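Local coordinates for ABC transporter sugar binding protein (Xanthomonas axonopodis pv. citri, PDB 3UOR), which probably binds maltose or related sugars in the periplasm and hands them to a membrane ABC transporter for uptake, at residues Gly82-Cys87 against Val306-Ser311; Val32-Met37 against Ile58-Gln63. One frame throughout, in Å; residues are numbered along the deposited sequence.

Contact 1: residues Gly82-Cys87 against Val306-Ser311; sequences GLPDVC and VIFKSS
The carboxylate of D85 receives the hydroxyl of S311, with S311 OG 3.0 Å from D85 OD2. The serine comes in on the anti side of that oxygen, 25° out of the carboxylate plane. The other oxygen, OD1, accepts the backbone N-H of R33 on the neighbouring strand, so bonds to both oxygens limit rotation of this buried group; a short, two-pronged acceptor suits a place where the chain turns into its strand. Two backbone bonds then pair the segments antiparallel: C87 N to V306 O at 3.1 Å and V306 N to C87 O at 3.0 Å. Beyond the pair, F308 N reaches D85 O at 3.2 Å. A type I turn from F308 to S311, closed by S311 N bonding F308 O, brings the serine back toward D85. A water also donates to L83 O over 3.1 Å.

Packing centres on the F308 ring. With CG anti to its carbonyl carbon (chi1 -71°), the ring is directed in among L83, P84 and C87. L83 CD1 lies over one face, 4.0 Å from the centroid of the F308 ring, a CH-pi contact, and the two side chains cross at about a right angle. P84 O meets the edge, 3.1 Å from F308 CD1, while the compact, puckered proline ring crosses the phenylalanine side chain obliquely, its CG near F308 CE1. C87 SG, also at the edge, makes a sulfur-aromatic contact 5.0 Å from the centroid of the F308 ring. L74 of helix 67-79 touches both C87 and F308, whereas V86 and I307 turn to the other face of the sheet, against I321 of helix 314-324. An antiparallel strand returning from far along the chain beside 86-90 is characteristic of the class II periplasmic binding protein fold.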
loop_
_atom_site.group_PDB
_atom_site.type_symbol
_atom_site.label_atom_id
_atom_site.label_comp_id
_atom_site.label_asym_id
_atom_site.label_seq_id
_atom_site.Cartn_x
_atom_site.Cartn_y
_atom_site.Cartn_z
ATOM N N GLY A 82 -22.811 12.124 -13.047
ATOM C CA GLY A 82 -23.452 11.486 -11.908
ATOM C C GLY A 82 -22.501 11.010 -10.828
ATOM O O GLY A 82 -22.734 9.974 -10.197
ATOM N N LEU A 83 -21.430 11.769 -10.614
ATOM C CA LEU A 83 -20.449 11.463 -9.575
ATOM C C LEU A 83 -21.017 11.716 -8.182
ATOM O O LEU A 83 -21.815 12.626 -7.987
ATOM C CB LEU A 83 -19.190 12.314 -9.757
ATOM C CG LEU A 83 -18.381 12.127 -11.034
ATOM C CD1 LEU A 83 -17.187 13.073 -11.029
ATOM C CD2 LEU A 83 -17.935 10.673 -11.174
ATOM N N PRO A 84 -20.591 10.914 -7.200
ATOM C CA PRO A 84 -21.040 11.147 -5.827
ATOM C C PRO A 84 -20.361 12.390 -5.277
ATOM O O PRO A 84 -19.509 12.964 -5.952
ATOM C CB PRO A 84 -20.545 9.907 -5.095
ATOM C CG PRO A 84 -19.327 9.501 -5.860
ATOM C CD PRO A 84 -19.600 9.829 -7.292
ATOM N N ASP A 85 -20.731 12.803 -4.072
ATOM C CA ASP A 85 -20.092 13.949 -3.430
ATOM C C ASP A 85 -18.759 13.551 -2.838
ATOM O O ASP A 85 -17.739 14.191 -3.088
ATOM C CB ASP A 85 -20.986 14.496 -2.323
ATOM C CG ASP A 85 -22.389 14.789 -2.813
ATOM O OD1 ASP A 85 -23.331 14.072 -2.408
ATOM O OD2 ASP A 85 -22.535 15.716 -3.630
ATOM N N VAL A 86 -18.778 12.494 -2.040
ATOM C CA VAL A 86 -17.562 11.998 -1.429
ATOM C C VAL A 86 -17.247 10.604 -1.969
ATOM O O VAL A 86 -18.147 9.810 -2.262
ATOM C CB VAL A 86 -17.682 11.998 0.096
ATOM C CG1 VAL A 86 -16.413 11.431 0.739
ATOM C CG2 VAL A 86 -17.952 13.414 0.577
ATOM N N CYS A 87 -15.965 10.316 -2.130
ATOM C CA CYS A 87 -15.575 9.049 -2.721
ATOM C C CYS A 87 -14.252 8.544 -2.167
ATOM O O CYS A 87 -13.286 9.304 -2.013
ATOM C CB CYS A 87 -15.483 9.187 -4.242
ATOM S SG CYS A 87 -15.272 7.623 -5.121
ATOM N N VAL A 306 -11.860 11.859 -1.374
ATOM C CA VAL A 306 -11.904 13.054 -2.215
ATOM C C VAL A 306 -13.320 13.607 -2.299
ATOM O O VAL A 306 -14.299 12.900 -2.042
ATOM C CB VAL A 306 -11.474 12.744 -3.668
ATOM C CG1 VAL A 306 -10.090 12.145 -3.693
ATOM C CG2 VAL A 306 -12.467 11.789 -4.305
ATOM N N ILE A 307 -13.413 14.879 -2.652
ATOM C CA ILE A 307 -14.688 15.509 -2.951
ATOM C C ILE A 307 -14.663 15.784 -4.456
ATOM O O ILE A 307 -13.726 16.411 -4.968
ATOM C CB ILE A 307 -14.851 16.829 -2.168
ATOM C CG1 ILE A 307 -14.776 16.580 -0.656
ATOM C CG2 ILE A 307 -16.159 17.523 -2.532
ATOM C CD1 ILE A 307 -14.972 17.845 0.183
ATOM N N PHE A 308 -15.647 15.278 -5.185
ATOM C CA PHE A 308 -15.710 15.597 -6.609
ATOM C C PHE A 308 -16.179 17.038 -6.790
ATOM O O PHE A 308 -17.076 17.501 -6.080
ATOM C CB PHE A 308 -16.614 14.625 -7.349
ATOM C CG PHE A 308 -16.030 13.253 -7.480
ATOM C CD1 PHE A 308 -16.594 12.179 -6.816
ATOM C CD2 PHE A 308 -14.898 13.048 -8.235
ATOM C CE1 PHE A 308 -16.052 10.912 -6.923
ATOM C CE2 PHE A 308 -14.337 11.782 -8.350
ATOM C CZ PHE A 308 -14.918 10.712 -7.692
ATOM N N LYS A 309 -15.567 17.760 -7.721
ATOM C CA LYS A 309 -15.846 19.189 -7.812
ATOM C C LYS A 309 -17.201 19.514 -8.436
ATOM O O LYS A 309 -17.634 20.666 -8.418
ATOM C CB LYS A 309 -14.688 19.963 -8.460
ATOM C CG LYS A 309 -14.519 19.777 -9.927
ATOM C CD LYS A 309 -13.103 20.126 -10.341
ATOM C CE LYS A 309 -12.782 21.584 -10.106
ATOM N NZ LYS A 309 -11.365 21.863 -10.494
ATOM N N SER A 310 -17.889 18.493 -8.942
ATOM C CA SER A 310 -19.271 18.654 -9.412
ATOM C C SER A 310 -20.318 18.590 -8.284
ATOM O O SER A 310 -21.509 18.782 -8.527
ATOM C CB SER A 310 -19.602 17.611 -10.485
ATOM O OG SER A 310 -19.453 16.286 -9.992
ATOM N N SER A 311 -19.876 18.311 -7.058
ATOM C CA SER A 311 -20.777 18.182 -5.911
ATOM C C SER A 311 -21.428 19.505 -5.543
ATOM O O SER A 311 -20.790 20.554 -5.626
ATOM C CB SER A 311 -19.990 17.667 -4.709
ATOM O OG SER A 311 -20.610 18.021 -3.482
HETATM O O HOH W 1 -20.584 15.464 -7.979
#

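Contact 2: residues Val32-Met37 against Ile58-Gln63; sequences VRFWAM and IHVDVQ
The W35 indole and the Q63 side chain lie side by side, with ring and amide planes 64° apart. Q63 CB comes obliquely to the indole, 3.7 Å from W35 CD1, and the glutamine then bends at chi2 (-80°), taking its polar amide away; a long, flexible polar residue suits this exposed margin. K73 makes a cation-pi contact with the indole, and L74 and A77 pack on the tryptophan from helix 67-79. The F34 ring, on the opposite face of the sheet, has V60 CG1 near its plane at the edge and V62 CG2 placed obliquely, 4.0 Å from F34 CD2. Branched valines, compact and well suited to strands, here cover the flank of a phenylalanine that also touches V44 of helix 39-52 and L320 of helix 314-324. Within 58-63 itself, D61 N stands over one face of the H59 imidazole, 4.0 Å above its plane toward the rim.

R33 and D61 point the same way, but the arginine leads its guanidinium off: R33 NE remains 5.7 Å from D61 OD2, so any attraction is probably long-range, and the closer approach is by aliphatic R33 CG.

Five backbone bonds hold the strands. V32 N reaches H59 O at 2.8 Å, and V32 O takes D61 N at 2.8 Å; F34 repeats the pattern with D61 O and Q63 N, and A36 N ends it on Q63 O. This parallel ladder, the axes of 32-36 and 58-63 inclined by 29°, is the core of a beta-alpha-beta unit, with helix 39-52 as its connection.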
loop_
_atom_site.group_PDB
_atom_site.type_symbol
_atom_site.label_atom_id
_atom_site.label_comp_id
_atom_site.label_asym_id
_atom_site.label_seq_id
_atom_site.Cartn_x
_atom_site.Cartn_y
_atom_site.Cartn_z
ATOM N N VAL A 32 -25.794 13.576 1.247
ATOM C CA VAL A 32 -24.485 13.425 0.632
ATOM C C VAL A 32 -24.318 11.989 0.124
ATOM O O VAL A 32 -24.624 11.028 0.834
ATOM C CB VAL A 32 -23.385 13.779 1.650
ATOM C CG1 VAL A 32 -22.076 13.165 1.262
ATOM C CG2 VAL A 32 -23.262 15.287 1.762
ATOM N N ARG A 33 -23.861 11.841 -1.114
ATOM C CA ARG A 33 -23.600 10.513 -1.654
ATOM C C ARG A 33 -22.120 10.153 -1.574
ATOM O O ARG A 33 -21.256 10.818 -2.156
ATOM C CB ARG A 33 -24.129 10.373 -3.076
ATOM C CG ARG A 33 -25.651 10.376 -3.148
ATOM C CD ARG A 33 -26.120 10.140 -4.568
ATOM N NE ARG A 33 -25.450 11.042 -5.503
ATOM C CZ ARG A 33 -24.749 10.646 -6.563
ATOM N NH1 ARG A 33 -24.628 9.349 -6.845
ATOM N NH2 ARG A 33 -24.177 11.554 -7.345
ATOM N N PHE A 34 -21.860 9.077 -0.844
ATOM C CA PHE A 34 -20.516 8.618 -0.520
ATOM C C PHE A 34 -20.314 7.217 -1.105
ATOM O O PHE A 34 -20.970 6.264 -0.687
ATOM C CB PHE A 34 -20.375 8.593 1.009
ATOM C CG PHE A 34 -19.064 8.066 1.506
ATOM C CD1 PHE A 34 -17.954 8.000 0.681
ATOM C CD2 PHE A 34 -18.939 7.653 2.818
ATOM C CE1 PHE A 34 -16.742 7.512 1.153
ATOM C CE2 PHE A 34 -17.738 7.171 3.299
ATOM C CZ PHE A 34 -16.631 7.101 2.463
ATOM N N TRP A 35 -19.428 7.098 -2.087
ATOM C CA TRP A 35 -19.104 5.796 -2.666
ATOM C C TRP A 35 -17.840 5.225 -2.036
ATOM O O TRP A 35 -16.833 5.916 -1.931
ATOM C CB TRP A 35 -18.875 5.911 -4.164
ATOM C CG TRP A 35 -20.076 6.226 -4.956
ATOM C CD1 TRP A 35 -21.327 6.512 -4.489
ATOM C CD2 TRP A 35 -20.152 6.296 -6.384
ATOM N NE1 TRP A 35 -22.179 6.757 -5.544
ATOM C CE2 TRP A 35 -21.479 6.627 -6.716
ATOM C CE3 TRP A 35 -19.222 6.110 -7.414
ATOM C CZ2 TRP A 35 -21.898 6.777 -8.036
ATOM C CZ3 TRP A 35 -19.637 6.252 -8.715
ATOM C CH2 TRP A 35 -20.964 6.587 -9.018
ATOM N N ALA A 36 -17.898 3.962 -1.624
ATOM C CA ALA A 36 -16.757 3.294 -1.021
ATOM C C ALA A 36 -16.751 1.858 -1.536
ATOM O O ALA A 36 -17.734 1.421 -2.129
ATOM C CB ALA A 36 -16.875 3.333 0.478
ATOM N N MET A 37 -15.658 1.128 -1.326
ATOM C CA MET A 37 -15.490 -0.187 -1.958
ATOM C C MET A 37 -15.336 -1.356 -0.992
ATOM O O MET A 37 -14.465 -1.338 -0.121
ATOM C CB MET A 37 -14.273 -0.189 -2.876
ATOM C CG MET A 37 -14.428 0.628 -4.140
ATOM S SD MET A 37 -14.143 2.363 -3.811
ATOM C CE MET A 37 -13.987 3.026 -5.468
ATOM N N ILE A 58 -27.685 16.231 8.303
ATOM C CA ILE A 58 -26.949 15.583 7.219
ATOM C C ILE A 58 -27.289 14.104 7.117
ATOM O O ILE A 58 -27.160 13.362 8.086
ATOM C CB ILE A 58 -25.428 15.720 7.419
ATOM C CG1 ILE A 58 -25.005 17.188 7.338
ATOM C CG2 ILE A 58 -24.683 14.914 6.381
ATOM C CD1 ILE A 58 -23.622 17.452 7.886
ATOM N N HIS A 59 -27.740 13.683 5.942
ATOM C CA HIS A 59 -27.895 12.265 5.653
ATOM C C HIS A 59 -26.774 11.819 4.719
ATOM O O HIS A 59 -26.449 12.507 3.751
ATOM C CB HIS A 59 -29.259 11.965 5.029
ATOM C CG HIS A 59 -29.335 10.628 4.354
ATOM N ND1 HIS A 59 -29.136 9.441 5.027
ATOM C CD2 HIS A 59 -29.594 10.290 3.068
ATOM C CE1 HIS A 59 -29.261 8.431 4.183
ATOM N NE2 HIS A 59 -29.542 8.919 2.988
ATOM N N VAL A 60 -26.172 10.676 5.029
ATOM C CA VAL A 60 -25.109 10.126 4.204
ATOM C C VAL A 60 -25.569 8.831 3.547
ATOM O O VAL A 60 -25.883 7.850 4.227
ATOM C CB VAL A 60 -23.846 9.830 5.022
ATOM C CG1 VAL A 60 -22.772 9.289 4.107
ATOM C CG2 VAL A 60 -23.370 11.083 5.756
ATOM N N ASP A 61 -25.616 8.837 2.222
ATOM C CA ASP A 61 -25.999 7.654 1.481
ATOM C C ASP A 61 -24.744 6.915 1.056
ATOM O O ASP A 61 -24.058 7.327 0.117
ATOM C CB ASP A 61 -26.837 8.040 0.262
ATOM C CG ASP A 61 -27.095 6.867 -0.666
ATOM O OD1 ASP A 61 -27.055 5.707 -0.198
ATOM O OD2 ASP A 61 -27.330 7.109 -1.869
ATOM N N VAL A 62 -24.432 5.831 1.757
ATOM C CA VAL A 62 -23.232 5.058 1.447
ATOM C C VAL A 62 -23.522 3.957 0.428
ATOM O O VAL A 62 -24.389 3.106 0.641
ATOM C CB VAL A 62 -22.591 4.447 2.709
ATOM C CG1 VAL A 62 -21.366 3.631 2.332
ATOM C CG2 VAL A 62 -22.204 5.540 3.692
ATOM N N GLN A 63 -22.804 3.993 -0.688
ATOM C CA GLN A 63 -22.933 2.980 -1.727
ATOM C C GLN A 63 -21.675 2.136 -1.741
ATOM O O GLN A 63 -20.558 2.667 -1.757
ATOM C CB GLN A 63 -23.124 3.626 -3.101
ATOM C CG GLN A 63 -24.545 4.069 -3.408
ATOM C CD GLN A 63 -25.425 2.912 -3.842
ATOM O OE1 GLN A 63 -26.183 2.358 -3.043
ATOM N NE2 GLN A 63 -25.319 2.533 -5.114
#

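From the N terminus, strand 30-36 runs into helix 39-52, and contact 2 closes this first loop when strand 58-64 pairs beside it, with only 20 residues between 32-37 and 58-63. Helix 67-79 then carries the chain to strand 86-90 on the other side of strand 30-36. Contact 1 opens here and closes with 218 residues between 82-87 and 306-311, once the chain has built much of the rest of the protein and come back as strand 303-307. The two loops follow in series, neither nested nor crossed. They meet at R33, beside D85 and V86, giving the strand order 58-64, 30-36, 86-90, 303-307 in one continuous sheet.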